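Local atomic coordinates of aldo-keto reductase 2E (Bombyx mori, PDB entry 3WCZ), a protein that reduces 3-dehydroecdysone as an NADP-dependent oxidoreductase, with weaker activity on phenylglyoxal and isatin, and may help regulate moulting in the silkworm. Residues 49-54 with 83-88; 113-118 with 151-156; 119-124 with 157-162. One frame throughout, in Å; residues are numbered along the deposited sequence.

Contact 1 of 3, residues 49-54 with 83-88; sequences YRHIDT and FVTTKL. With NAP (NADP nicotinamide-adenine-dinucleotide phosphate), chain B.
With CG trans to the backbone N (chi1 -179°), the Asp53 carboxylate is brought to Lys87, whose chain runs extended until a bend at its last torsion (chi4 76°) turns NZ back to strand 51-53. There NZ makes a salt bridge with Asp53 OD2, 2.7 Å away, on the syn side but out of the carboxylate plane, and donates to Thr54 O (2.9 Å) from above that carbonyl's plane. Lysine suits this place because one long chain carries several N-H donors: NZ also bonds Tyr58 OH, probably the proton donor. Asp53 OD2 takes a second bond, 2.7 Å from O2D of the NADP ribose, while Gln180 holds OD1. The segments are neighbouring parallel strands of the TIM barrel, joined through helix 61-73 as a beta-alpha-beta unit. Phe83 O accepts from Ile52 N, Ile52 O from Thr85 N, and Thr85 O from Thr54 N. On the same sheet face as Asp53, Phe83 lies beside His51 and turns its edge to the imidazole face, with centroids 4.8 Å apart and planes at 61°. At the imidazole's rim NE2 shares a hydrogen bond with Thr85 OG1 (2.9 Å); Pro17 O engages ND1. Ile52 and Val84, apolar and on the other face, meet helix 61-73.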
loop_
_atom_site.group_PDB
_atom_site.type_symbol
_atom_site.label_atom_id
_atom_site.label_comp_id
_atom_site.label_asym_id
_atom_site.label_seq_id
_atom_site.Cartn_x
_atom_site.Cartn_y
_atom_site.Cartn_z
ATOM N N TYR A 49 1.388 -8.985 12.451
ATOM C CA TYR A 49 0.843 -7.918 11.609
ATOM C C TYR A 49 -0.529 -7.513 12.134
ATOM O O TYR A 49 -1.329 -8.361 12.578
ATOM C CB TYR A 49 0.634 -8.380 10.169
ATOM C CG TYR A 49 1.837 -8.584 9.313
ATOM C CD1 TYR A 49 2.768 -9.578 9.602
ATOM C CD2 TYR A 49 2.017 -7.846 8.147
ATOM C CE1 TYR A 49 3.847 -9.819 8.768
ATOM C CE2 TYR A 49 3.082 -8.089 7.295
ATOM C CZ TYR A 49 4.001 -9.062 7.613
ATOM O OH TYR A 49 5.042 -9.314 6.761
ATOM N N ARG A 50 -0.799 -6.221 12.021
ATOM C CA ARG A 50 -2.092 -5.669 12.370
ATOM C C ARG A 50 -2.598 -4.765 11.254
ATOM O O ARG A 50 -3.538 -3.998 11.479
ATOM C CB ARG A 50 -1.993 -4.869 13.672
ATOM C CG ARG A 50 -1.618 -5.722 14.902
ATOM C CD ARG A 50 -2.679 -6.760 15.215
ATOM N NE ARG A 50 -2.369 -7.558 16.405
ATOM C CZ ARG A 50 -1.831 -8.769 16.373
ATOM N NH1 ARG A 50 -1.485 -9.326 15.223
ATOM N NH2 ARG A 50 -1.630 -9.431 17.521
ATOM N N HIS A 51 -1.974 -4.772 10.096
ATOM C CA HIS A 51 -2.396 -3.935 8.972
ATOM C C HIS A 51 -2.372 -4.781 7.708
ATOM O O HIS A 51 -1.354 -5.396 7.404
ATOM C CB HIS A 51 -1.457 -2.707 8.872
ATOM C CG HIS A 51 -1.806 -1.695 7.809
ATOM N ND1 HIS A 51 -1.061 -0.550 7.642
ATOM C CD2 HIS A 51 -2.768 -1.637 6.854
ATOM C CE1 HIS A 51 -1.540 0.164 6.644
ATOM N NE2 HIS A 51 -2.589 -0.465 6.154
ATOM N N ILE A 52 -3.514 -4.829 7.005
ATOM C CA ILE A 52 -3.656 -5.559 5.745
ATOM C C ILE A 52 -4.050 -4.557 4.672
ATOM O O ILE A 52 -4.966 -3.769 4.913
ATOM C CB ILE A 52 -4.743 -6.647 5.798
ATOM C CG1 ILE A 52 -4.610 -7.537 7.042
ATOM C CG2 ILE A 52 -4.723 -7.453 4.514
ATOM C CD1 ILE A 52 -3.356 -8.378 7.135
ATOM N N ASP A 53 -3.379 -4.594 3.517
ATOM C CA ASP A 53 -3.686 -3.750 2.354
ATOM C C ASP A 53 -4.329 -4.609 1.273
ATOM O O ASP A 53 -3.740 -5.615 0.862
ATOM C CB ASP A 53 -2.418 -3.097 1.774
ATOM C CG ASP A 53 -2.726 -2.207 0.601
ATOM O OD1 ASP A 53 -3.141 -1.060 0.845
ATOM O OD2 ASP A 53 -2.568 -2.641 -0.562
ATOM N N THR A 54 -5.534 -4.240 0.846
ATOM C CA THR A 54 -6.225 -4.913 -0.232
ATOM C C THR A 54 -6.903 -3.886 -1.123
ATOM O O THR A 54 -6.646 -2.692 -1.016
ATOM C CB THR A 54 -7.189 -5.994 0.341
ATOM O OG1 THR A 54 -7.675 -6.849 -0.708
ATOM C CG2 THR A 54 -8.369 -5.419 1.055
ATOM N N PHE A 83 -6.113 -3.061 11.489
ATOM C CA PHE A 83 -6.217 -1.922 10.593
ATOM C C PHE A 83 -6.339 -2.476 9.179
ATOM O O PHE A 83 -5.390 -3.070 8.676
ATOM C CB PHE A 83 -4.966 -1.047 10.736
ATOM C CG PHE A 83 -5.093 0.308 10.121
ATOM C CD1 PHE A 83 -5.063 0.469 8.746
ATOM C CD2 PHE A 83 -5.296 1.432 10.908
ATOM C CE1 PHE A 83 -5.205 1.745 8.178
ATOM C CE2 PHE A 83 -5.454 2.676 10.337
ATOM C CZ PHE A 83 -5.419 2.835 8.980
ATOM N N VAL A 84 -7.500 -2.326 8.556
ATOM C CA VAL A 84 -7.733 -2.851 7.228
ATOM C C VAL A 84 -7.849 -1.668 6.277
ATOM O O VAL A 84 -8.640 -0.747 6.499
ATOM C CB VAL A 84 -8.983 -3.738 7.196
ATOM C CG1 VAL A 84 -9.053 -4.476 5.857
ATOM C CG2 VAL A 84 -8.952 -4.743 8.310
ATOM N N THR A 85 -7.106 -1.753 5.187
ATOM C CA THR A 85 -7.071 -0.775 4.115
ATOM C C THR A 85 -7.618 -1.396 2.840
ATOM O O THR A 85 -7.174 -2.466 2.437
ATOM C CB THR A 85 -5.631 -0.303 3.858
ATOM O OG1 THR A 85 -5.165 0.359 5.024
ATOM C CG2 THR A 85 -5.528 0.654 2.694
ATOM N N THR A 86 -8.580 -0.738 2.187
ATOM C CA THR A 86 -8.997 -1.140 0.851
ATOM C C THR A 86 -9.169 0.106 -0.017
ATOM O O THR A 86 -8.930 1.232 0.438
ATOM C CB THR A 86 -10.193 -2.089 0.840
ATOM O OG1 THR A 86 -10.214 -2.708 -0.445
ATOM C CG2 THR A 86 -11.507 -1.391 1.165
ATOM N N LYS A 87 -9.535 -0.122 -1.285
ATOM C CA LYS A 87 -9.419 0.908 -2.316
ATOM C C LYS A 87 -10.614 0.893 -3.255
ATOM O O LYS A 87 -11.113 -0.174 -3.662
ATOM C CB LYS A 87 -8.122 0.731 -3.127
ATOM C CG LYS A 87 -6.889 0.407 -2.302
ATOM C CD LYS A 87 -5.606 0.493 -3.099
ATOM C CE LYS A 87 -4.400 0.018 -2.337
ATOM N NZ LYS A 87 -4.317 -1.451 -2.233
ATOM N N LEU A 88 -11.020 2.108 -3.613
ATOM C CA LEU A 88 -12.105 2.400 -4.554
ATOM C C LEU A 88 -11.558 2.303 -5.962
ATOM O O LEU A 88 -10.599 2.997 -6.307
ATOM C CB LEU A 88 -12.533 3.849 -4.308
ATOM C CG LEU A 88 -13.628 4.387 -5.231
ATOM C CD1 LEU A 88 -15.020 3.867 -4.826
ATOM C CD2 LEU A 88 -13.558 5.917 -5.258
HETATM P PA NAP B . 6.212 -6.799 -3.504
HETATM O O1A NAP B . 5.794 -6.862 -2.094
HETATM O O2A NAP B . 6.924 -5.671 -4.075
HETATM O O5B NAP B . 6.930 -8.097 -3.989
HETATM C C5B NAP B . 6.395 -9.361 -3.733
HETATM C C4B NAP B . 7.280 -10.512 -4.188
HETATM O O4B NAP B . 8.436 -10.595 -3.333
HETATM C C3B NAP B . 6.655 -11.854 -4.211
HETATM O O3B NAP B . 7.163 -12.527 -5.338
HETATM C C2B NAP B . 7.106 -12.448 -2.964
HETATM O O2B NAP B . 7.120 -13.861 -2.962
HETATM C C1B NAP B . 8.496 -11.894 -2.795
HETATM N N9A NAP B . 8.981 -11.744 -1.439
HETATM C C8A NAP B . 8.259 -11.296 -0.390
HETATM N N7A NAP B . 9.009 -11.157 0.684
HETATM C C5A NAP B . 10.281 -11.536 0.346
HETATM C C6A NAP B . 11.486 -11.604 1.052
HETATM N N6A NAP B . 11.621 -11.289 2.408
HETATM N N1A NAP B . 12.561 -12.033 0.368
HETATM C C2A NAP B . 12.477 -12.354 -0.922
HETATM N N3A NAP B . 11.340 -12.289 -1.637
HETATM C C4A NAP B . 10.241 -11.864 -0.997
HETATM O O3 NAP B . 4.854 -7.012 -4.362
HETATM P PN NAP B . 3.659 -6.149 -4.967
HETATM O O1N NAP B . 2.478 -7.046 -4.903
HETATM O O2N NAP B . 4.101 -5.617 -6.284
HETATM O O5D NAP B . 3.457 -4.894 -4.013
HETATM C C5D NAP B . 3.099 -5.057 -2.682
HETATM C C4D NAP B . 1.663 -4.646 -2.327
HETATM O O4D NAP B . 1.458 -3.261 -2.533
HETATM C C3D NAP B . 0.601 -5.282 -3.165
HETATM O O3D NAP B . 0.420 -6.653 -2.872
HETATM C C2D NAP B . -0.534 -4.427 -2.894
HETATM O O2D NAP B . -1.053 -4.673 -1.618
HETATM C C1D NAP B . 0.109 -3.060 -2.969
HETATM N N1N NAP B . 0.137 -2.366 -4.262
HETATM C C2N NAP B . -0.661 -1.303 -4.475
HETATM C C3N NAP B . -0.622 -0.645 -5.678
HETATM C C7N NAP B . -1.494 0.545 -5.814
HETATM O O7N NAP B . -1.916 1.190 -4.823
HETATM N N7N NAP B . -1.697 0.994 -7.070
HETATM C C4N NAP B . 0.187 -1.103 -6.735
HETATM C C5N NAP B . 1.027 -2.200 -6.503
HETATM C C6N NAP B . 0.966 -2.796 -5.250
HETATM P P2B NAP B . 6.355 -14.730 -1.854
HETATM O O1X NAP B . 6.589 -16.180 -2.321
HETATM O O2X NAP B . 7.007 -14.492 -0.563
HETATM O O3X NAP B . 4.901 -14.328 -1.896
#

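Contact 2 of 3, residues 113-118 with 151-156; sequences YIDLYL and LARSIG
Arg153 lies flat on Tyr113 where two adjacent parallel strands of the TIM barrel, 114-119 and 152-158, begin; the stack describes one of two modelled conformers of Arg153 and need not be occupied all the time. CB rests 3.6 Å from Asp115 O. A bend at chi2 (-76°) then carries the chain over the tyrosine: CG sits 3.8 Å from Tyr113 CD2, NE lies above the CD2-CE2 side, CZ stands 3.9 Å from the ring centroid, NH1 comes 4.0 Å from Tyr113 CB, and NH2 ends 3.6 Å from Tyr113 CD1. Guanidinium and ring planes are only 6° apart, a stacked cation-pi pair. Arg79 makes a further cation-pi contact with the same ring. A serine in place of Tyr113 would probably leave the Arg153 guanidinium without its flat platform and more free to turn. Both strands break at the same level, where Arg153 N bonds Ile114 O and Ser154 N bonds Asp115 O. A water donates to Asp115 O and to Ser154 OG, a small hydroxyl that also pairs with Asp12. On the face toward the helices, the short Ala152 CB fits 3.7 Å from Ile114 CG2. Further along, Gly156, lacking a side chain, lets Leu118 CD2 approach its C to 3.4 Å.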
loop_
_atom_site.group_PDB
_atom_site.type_symbol
_atom_site.label_atom_id
_atom_site.label_comp_id
_atom_site.label_asym_id
_atom_site.label_seq_id
_atom_site.Cartn_x
_atom_site.Cartn_y
_atom_site.Cartn_z
ATOM N N TYR A 113 -16.843 -1.614 9.048
ATOM C CA TYR A 113 -16.154 -0.379 8.730
ATOM C C TYR A 113 -14.766 -0.749 8.226
ATOM O O TYR A 113 -14.280 -1.852 8.484
ATOM C CB TYR A 113 -16.045 0.551 9.969
ATOM C CG TYR A 113 -15.094 0.037 11.035
ATOM C CD1 TYR A 113 -15.523 -0.887 11.960
ATOM C CD2 TYR A 113 -13.763 0.455 11.092
ATOM C CE1 TYR A 113 -14.672 -1.391 12.923
ATOM C CE2 TYR A 113 -12.897 -0.041 12.056
ATOM C CZ TYR A 113 -13.357 -0.979 12.969
ATOM O OH TYR A 113 -12.514 -1.477 13.948
ATOM N N ILE A 114 -14.173 0.174 7.477
ATOM C CA ILE A 114 -12.794 0.050 7.021
ATOM C C ILE A 114 -11.962 1.089 7.768
ATOM O O ILE A 114 -12.441 2.179 8.094
ATOM C CB ILE A 114 -12.705 0.248 5.465
ATOM C CG1 ILE A 114 -11.424 -0.366 4.901
ATOM C CG2 ILE A 114 -12.796 1.699 5.063
ATOM C CD1 ILE A 114 -11.480 -1.840 4.834
ATOM N N ASP A 115 -10.719 0.751 8.083
ATOM C CA ASP A 115 -9.854 1.700 8.777
ATOM C C ASP A 115 -9.341 2.765 7.837
ATOM O O ASP A 115 -9.238 3.927 8.208
ATOM C CB ASP A 115 -8.713 0.941 9.454
ATOM C CG ASP A 115 -9.218 0.055 10.535
ATOM O OD1 ASP A 115 -9.407 0.577 11.675
ATOM O OD2 ASP A 115 -9.515 -1.125 10.255
ATOM N N LEU A 116 -9.044 2.392 6.592
ATOM C CA LEU A 116 -8.541 3.339 5.595
ATOM C C LEU A 116 -9.132 2.975 4.251
ATOM O O LEU A 116 -9.005 1.854 3.796
ATOM C CB LEU A 116 -7.008 3.279 5.524
ATOM C CG LEU A 116 -6.342 4.199 4.515
ATOM C CD1 LEU A 116 -6.651 5.648 4.713
ATOM C CD2 LEU A 116 -4.849 3.980 4.608
ATOM N N TYR A 117 -9.804 3.937 3.635
ATOM C CA TYR A 117 -10.289 3.811 2.261
ATOM C C TYR A 117 -9.508 4.765 1.384
ATOM O O TYR A 117 -9.350 5.946 1.703
ATOM C CB TYR A 117 -11.763 4.140 2.191
ATOM C CG TYR A 117 -12.508 3.579 1.010
ATOM C CD1 TYR A 117 -12.241 2.316 0.518
ATOM C CD2 TYR A 117 -13.538 4.286 0.406
ATOM C CE1 TYR A 117 -12.960 1.778 -0.536
ATOM C CE2 TYR A 117 -14.256 3.762 -0.652
ATOM C CZ TYR A 117 -13.963 2.504 -1.114
ATOM O OH TYR A 117 -14.726 1.996 -2.149
ATOM N N LEU A 118 -8.991 4.244 0.267
ATOM C CA LEU A 118 -8.180 5.007 -0.675
ATOM C C LEU A 118 -8.820 5.093 -2.038
ATOM O O LEU A 118 -9.337 4.085 -2.542
ATOM C CB LEU A 118 -6.819 4.332 -0.864
ATOM C CG LEU A 118 -5.985 4.148 0.407
ATOM C CD1 LEU A 118 -4.696 3.418 0.060
ATOM C CD2 LEU A 118 -5.663 5.446 1.074
ATOM N N LEU A 151 -18.246 4.816 7.925
ATOM C CA LEU A 151 -17.907 3.583 7.213
ATOM C C LEU A 151 -16.403 3.440 6.977
ATOM O O LEU A 151 -15.913 2.327 6.811
ATOM C CB LEU A 151 -18.669 3.509 5.884
ATOM C CG LEU A 151 -20.185 3.410 5.987
ATOM C CD1 LEU A 151 -20.817 3.580 4.611
ATOM C CD2 LEU A 151 -20.569 2.076 6.618
ATOM N N ALA A 152 -15.722 4.576 6.903
ATOM C CA ALA A 152 -14.273 4.640 6.801
ATOM C C ALA A 152 -13.761 5.515 7.928
ATOM O O ALA A 152 -14.203 6.654 8.086
ATOM C CB ALA A 152 -13.863 5.223 5.490
ATOM N N ARG A 153 -12.831 5.019 8.727
ATOM C CA ARG A 153 -12.287 5.813 9.824
ATOM C C ARG A 153 -11.394 6.916 9.291
ATOM O O ARG A 153 -11.423 8.055 9.780
ATOM C CB ARG A 153 -11.491 4.940 10.784
ATOM C CG ARG A 153 -12.311 3.903 11.506
ATOM C CD ARG A 153 -13.148 4.490 12.625
ATOM N NE ARG A 153 -13.807 3.434 13.393
ATOM C CZ ARG A 153 -15.078 3.073 13.260
ATOM N NH1 ARG A 153 -15.890 3.681 12.382
ATOM N NH2 ARG A 153 -15.548 2.098 14.019
ATOM N N SER A 154 -10.587 6.579 8.292
ATOM C CA SER A 154 -9.699 7.527 7.613
ATOM C C SER A 154 -9.813 7.368 6.105
ATOM O O SER A 154 -10.159 6.300 5.621
ATOM C CB SER A 154 -8.232 7.271 7.983
ATOM O OG SER A 154 -8.007 7.457 9.376
ATOM N N ILE A 155 -9.490 8.437 5.389
ATOM C CA ILE A 155 -9.550 8.460 3.943
ATOM C C ILE A 155 -8.247 8.986 3.363
ATOM O O ILE A 155 -7.603 9.866 3.921
ATOM C CB ILE A 155 -10.778 9.275 3.411
ATOM C CG1 ILE A 155 -10.821 10.696 3.998
ATOM C CG2 ILE A 155 -12.058 8.500 3.689
ATOM C CD1 ILE A 155 -11.915 11.523 3.332
ATOM N N GLY A 156 -7.835 8.406 2.235
ATOM C CA GLY A 156 -6.644 8.858 1.539
ATOM C C GLY A 156 -6.696 8.514 0.066
ATOM O O GLY A 156 -7.759 8.178 -0.492
HETATM O O HOH W 1 -8.015 4.934 10.566
#

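Contact 3 of 3, residues 119-124 with 157-162; sequences IHFPIA and VSNFNA. With NAP (NADP nicotinamide-adenine-dinucleotide phosphate), chain B; EDO (1,2-ethanediol), chain F.
Asn159 OD1, poised over one face of the Phe121 ring, accepts a hydrogen bond of 2.9 Å from N7N of the NADP carboxamide. The site lies at the C-terminal ends of two parallel TIM-barrel strands, where the chain leaves the sheet and the nicotinamide is bound. The Asn159 amide and the Phe121 ring are stacked, their planes 6° apart, and OD1 comes within 3.3 Å of Phe121 CE2 near the rim. An aromatic ring suits this spot because it offers the amide a flat support, while Trp300 packs edge-to-face with it. Tyr206 OH bonds Asn159 ND2, which helps fix the amide's rotation and keep OD1 turned to the cofactor. The Asn159 backbone has positive phi (60°), a left-handed conformation that asparagine tolerates better than most residues. Beside it, Ser158 has OG trans to its backbone N (chi1 -176°), which sets the hydroxyl 2.9 Å from NADP O7N; the same OG is hydrogen-bonded to Gln180 O, so that it sits between strand backbone and cofactor. His120 brings the edge of its imidazole to the same carboxamide, with N7N near the ring plane and 3.4 Å from NE2. The backbones themselves are only loosely tied, since Ser158 N gives Ile119 O a weak, strongly bent bond. Behind them, at the last beta bridge, apolar groups take over: Ile119 and Val157, branched residues suited to the layer between sheet and helices, both pack against helix 136-148. Beyond, on the loop, Phe160 is held between Pro122 on one ring face and Val157 on the other, Pro122 CB making a CH-pi contact 3.9 Å from the centroid. At the other end of that proline, CD presses to 3.2 Å from Asn159 O, a buried carbonyl with no polar partner.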
loop_
_atom_site.group_PDB
_atom_site.type_symbol
_atom_site.label_atom_id
_atom_site.label_comp_id
_atom_site.label_asym_id
_atom_site.label_seq_id
_atom_site.Cartn_x
_atom_site.Cartn_y
_atom_site.Cartn_z
ATOM N N ILE A 119 -8.695 6.254 -2.672
ATOM C CA ILE A 119 -8.968 6.334 -4.094
ATOM C C ILE A 119 -7.789 5.642 -4.793
ATOM O O ILE A 119 -6.640 6.078 -4.635
ATOM C CB ILE A 119 -9.075 7.792 -4.584
ATOM C CG1 ILE A 119 -10.154 8.558 -3.814
ATOM C CG2 ILE A 119 -9.344 7.802 -6.095
ATOM C CD1 ILE A 119 -10.351 9.979 -4.353
ATOM N N HIS A 120 -8.030 4.579 -5.552
ATOM C CA HIS A 120 -6.938 3.731 -6.050
ATOM C C HIS A 120 -6.056 4.450 -7.073
ATOM O O HIS A 120 -4.836 4.316 -7.051
ATOM C CB HIS A 120 -7.543 2.431 -6.635
ATOM C CG HIS A 120 -6.592 1.275 -6.688
ATOM N ND1 HIS A 120 -7.007 -0.026 -6.508
ATOM C CD2 HIS A 120 -5.259 1.222 -6.928
ATOM C CE1 HIS A 120 -5.959 -0.832 -6.633
ATOM N NE2 HIS A 120 -4.886 -0.097 -6.868
ATOM N N PHE A 121 -6.685 5.211 -7.975
ATOM C CA PHE A 121 -5.991 6.083 -8.926
ATOM C C PHE A 121 -6.798 7.364 -9.110
ATOM O O PHE A 121 -8.038 7.364 -8.938
ATOM C CB PHE A 121 -5.870 5.444 -10.327
ATOM C CG PHE A 121 -4.881 4.322 -10.417
ATOM C CD1 PHE A 121 -5.286 3.034 -10.162
ATOM C CD2 PHE A 121 -3.576 4.556 -10.808
ATOM C CE1 PHE A 121 -4.378 1.971 -10.248
ATOM C CE2 PHE A 121 -2.642 3.518 -10.868
ATOM C CZ PHE A 121 -3.055 2.224 -10.602
ATOM N N PRO A 122 -6.143 8.428 -9.596
ATOM C CA PRO A 122 -6.889 9.675 -9.855
ATOM C C PRO A 122 -7.672 9.622 -11.168
ATOM O O PRO A 122 -8.431 10.545 -11.433
ATOM C CB PRO A 122 -5.792 10.752 -9.902
ATOM C CG PRO A 122 -4.531 10.011 -10.299
ATOM C CD PRO A 122 -4.686 8.621 -9.686
ATOM N N ILE A 123 -7.463 8.597 -11.967
ATOM C CA ILE A 123 -8.137 8.380 -13.237
ATOM C C ILE A 123 -9.506 7.782 -12.987
ATOM O O ILE A 123 -9.689 6.935 -12.120
ATOM C CB ILE A 123 -7.318 7.390 -14.109
ATOM C CG1 ILE A 123 -5.911 7.946 -14.360
ATOM C CG2 ILE A 123 -8.004 7.097 -15.403
ATOM C CD1 ILE A 123 -4.929 6.871 -14.830
ATOM N N ALA A 124 -10.476 8.216 -13.795
ATOM C CA ALA A 124 -11.832 7.653 -13.794
ATOM C C ALA A 124 -12.030 6.920 -15.116
ATOM O O ALA A 124 -11.649 7.428 -16.173
ATOM C CB ALA A 124 -12.862 8.727 -13.635
ATOM N N VAL A 157 -5.543 8.638 -0.575
ATOM C CA VAL A 157 -5.460 8.434 -2.007
ATOM C C VAL A 157 -4.278 7.545 -2.356
ATOM O O VAL A 157 -3.433 7.222 -1.496
ATOM C CB VAL A 157 -5.365 9.801 -2.755
ATOM C CG1 VAL A 157 -6.610 10.631 -2.503
ATOM C CG2 VAL A 157 -4.062 10.566 -2.395
ATOM N N SER A 158 -4.210 7.158 -3.624
ATOM C CA SER A 158 -3.109 6.343 -4.107
ATOM C C SER A 158 -2.798 6.791 -5.531
ATOM O O SER A 158 -3.708 7.180 -6.288
ATOM C CB SER A 158 -3.541 4.877 -4.063
ATOM O OG SER A 158 -2.505 3.982 -4.431
ATOM N N ASN A 159 -1.530 6.736 -5.905
ATOM C CA ASN A 159 -1.106 7.088 -7.253
ATOM C C ASN A 159 -1.440 8.532 -7.615
ATOM O O ASN A 159 -1.654 8.852 -8.786
ATOM C CB ASN A 159 -1.682 6.124 -8.289
ATOM C CG ASN A 159 -1.252 4.712 -8.051
ATOM O OD1 ASN A 159 -2.039 3.821 -7.659
ATOM N ND2 ASN A 159 -0.005 4.473 -8.298
ATOM N N PHE A 160 -1.407 9.422 -6.630
ATOM C CA PHE A 160 -1.542 10.850 -6.904
ATOM C C PHE A 160 -0.168 11.506 -7.002
ATOM O O PHE A 160 0.697 11.297 -6.143
ATOM C CB PHE A 160 -2.352 11.591 -5.825
ATOM C CG PHE A 160 -3.854 11.492 -5.993
ATOM C CD1 PHE A 160 -4.475 10.273 -6.208
ATOM C CD2 PHE A 160 -4.656 12.625 -5.876
ATOM C CE1 PHE A 160 -5.847 10.196 -6.335
ATOM C CE2 PHE A 160 -6.039 12.543 -6.024
ATOM C CZ PHE A 160 -6.627 11.346 -6.230
ATOM N N ASN A 161 0.043 12.347 -8.009
ATOM C CA ASN A 161 1.306 13.053 -8.133
ATOM C C ASN A 161 1.288 14.361 -7.352
ATOM O O ASN A 161 0.306 14.705 -6.691
ATOM C CB ASN A 161 1.666 13.235 -9.616
ATOM C CG ASN A 161 0.740 14.176 -10.355
ATOM O OD1 ASN A 161 0.186 15.113 -9.792
ATOM N ND2 ASN A 161 0.574 13.924 -11.649
ATOM N N ALA A 162 2.386 15.097 -7.406
ATOM C CA ALA A 162 2.505 16.252 -6.531
ATOM C C ALA A 162 1.477 17.331 -6.841
ATOM O O ALA A 162 0.921 17.939 -5.927
ATOM C CB ALA A 162 3.926 16.830 -6.590
HETATM P PA NAP B . 6.212 -6.799 -3.504
HETATM O O1A NAP B . 5.794 -6.862 -2.094
HETATM O O2A NAP B . 6.924 -5.671 -4.075
HETATM O O5B NAP B . 6.930 -8.097 -3.989
HETATM C C5B NAP B . 6.395 -9.361 -3.733
HETATM C C4B NAP B . 7.280 -10.512 -4.188
HETATM O O4B NAP B . 8.436 -10.595 -3.333
HETATM C C3B NAP B . 6.655 -11.854 -4.211
HETATM O O3B NAP B . 7.163 -12.527 -5.338
HETATM C C2B NAP B . 7.106 -12.448 -2.964
HETATM O O2B NAP B . 7.120 -13.861 -2.962
HETATM C C1B NAP B . 8.496 -11.894 -2.795
HETATM N N9A NAP B . 8.981 -11.744 -1.439
HETATM C C8A NAP B . 8.259 -11.296 -0.390
HETATM N N7A NAP B . 9.009 -11.157 0.684
HETATM C C5A NAP B . 10.281 -11.536 0.346
HETATM C C6A NAP B . 11.486 -11.604 1.052
HETATM N N6A NAP B . 11.621 -11.289 2.408
HETATM N N1A NAP B . 12.561 -12.033 0.368
HETATM C C2A NAP B . 12.477 -12.354 -0.922
HETATM N N3A NAP B . 11.340 -12.289 -1.637
HETATM C C4A NAP B . 10.241 -11.864 -0.997
HETATM O O3 NAP B . 4.854 -7.012 -4.362
HETATM P PN NAP B . 3.659 -6.149 -4.967
HETATM O O1N NAP B . 2.478 -7.046 -4.903
HETATM O O2N NAP B . 4.101 -5.617 -6.284
HETATM O O5D NAP B . 3.457 -4.894 -4.013
HETATM C C5D NAP B . 3.099 -5.057 -2.682
HETATM C C4D NAP B . 1.663 -4.646 -2.327
HETATM O O4D NAP B . 1.458 -3.261 -2.533
HETATM C C3D NAP B . 0.601 -5.282 -3.165
HETATM O O3D NAP B . 0.420 -6.653 -2.872
HETATM C C2D NAP B . -0.534 -4.427 -2.894
HETATM O O2D NAP B . -1.053 -4.673 -1.618
HETATM C C1D NAP B . 0.109 -3.060 -2.969
HETATM N N1N NAP B . 0.137 -2.366 -4.262
HETATM C C2N NAP B . -0.661 -1.303 -4.475
HETATM C C3N NAP B . -0.622 -0.645 -5.678
HETATM C C7N NAP B . -1.494 0.545 -5.814
HETATM O O7N NAP B . -1.916 1.190 -4.823
HETATM N N7N NAP B . -1.697 0.994 -7.070
HETATM C C4N NAP B . 0.187 -1.103 -6.735
HETATM C C5N NAP B . 1.027 -2.200 -6.503
HETATM C C6N NAP B . 0.966 -2.796 -5.250
HETATM P P2B NAP B . 6.355 -14.730 -1.854
HETATM O O1X NAP B . 6.589 -16.180 -2.321
HETATM O O2X NAP B . 7.007 -14.492 -0.563
HETATM O O3X NAP B . 4.901 -14.328 -1.896
HETATM C C1 EDO F . 3.040 9.180 -8.270
HETATM O O1 EDO F . 4.231 8.545 -8.766
HETATM C C2 EDO F . 1.861 8.761 -9.095
HETATM O O2 EDO F . 1.781 7.330 -9.190
#

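Contact 2 is the next step round the barrel wall after contact 1, their centres about 9 Å apart, whereas contact 3 continues contact 2 along the same two strands, its centre about 17 Å from that of contact 1. Probable hydrogen bonds join contacts 1 and 2, from Leu88 N to Leu118 O (2.8 Å) and from Val84 N to Asp115 OD2 (2.9 Å). Past their breaks, the strands of contact 2 continue into contact 3, where Ile119 N probably bonds Gly156 O (3.1 Å). Contacts 1 and 3 both reach NADP, one at the nicotinamide ribose, the other at the carboxamide. Tyr58, the likely proton donor, has its side chain about 3 Å from that of Lys87 and about 4 Å from that of His120, at the nearest atoms.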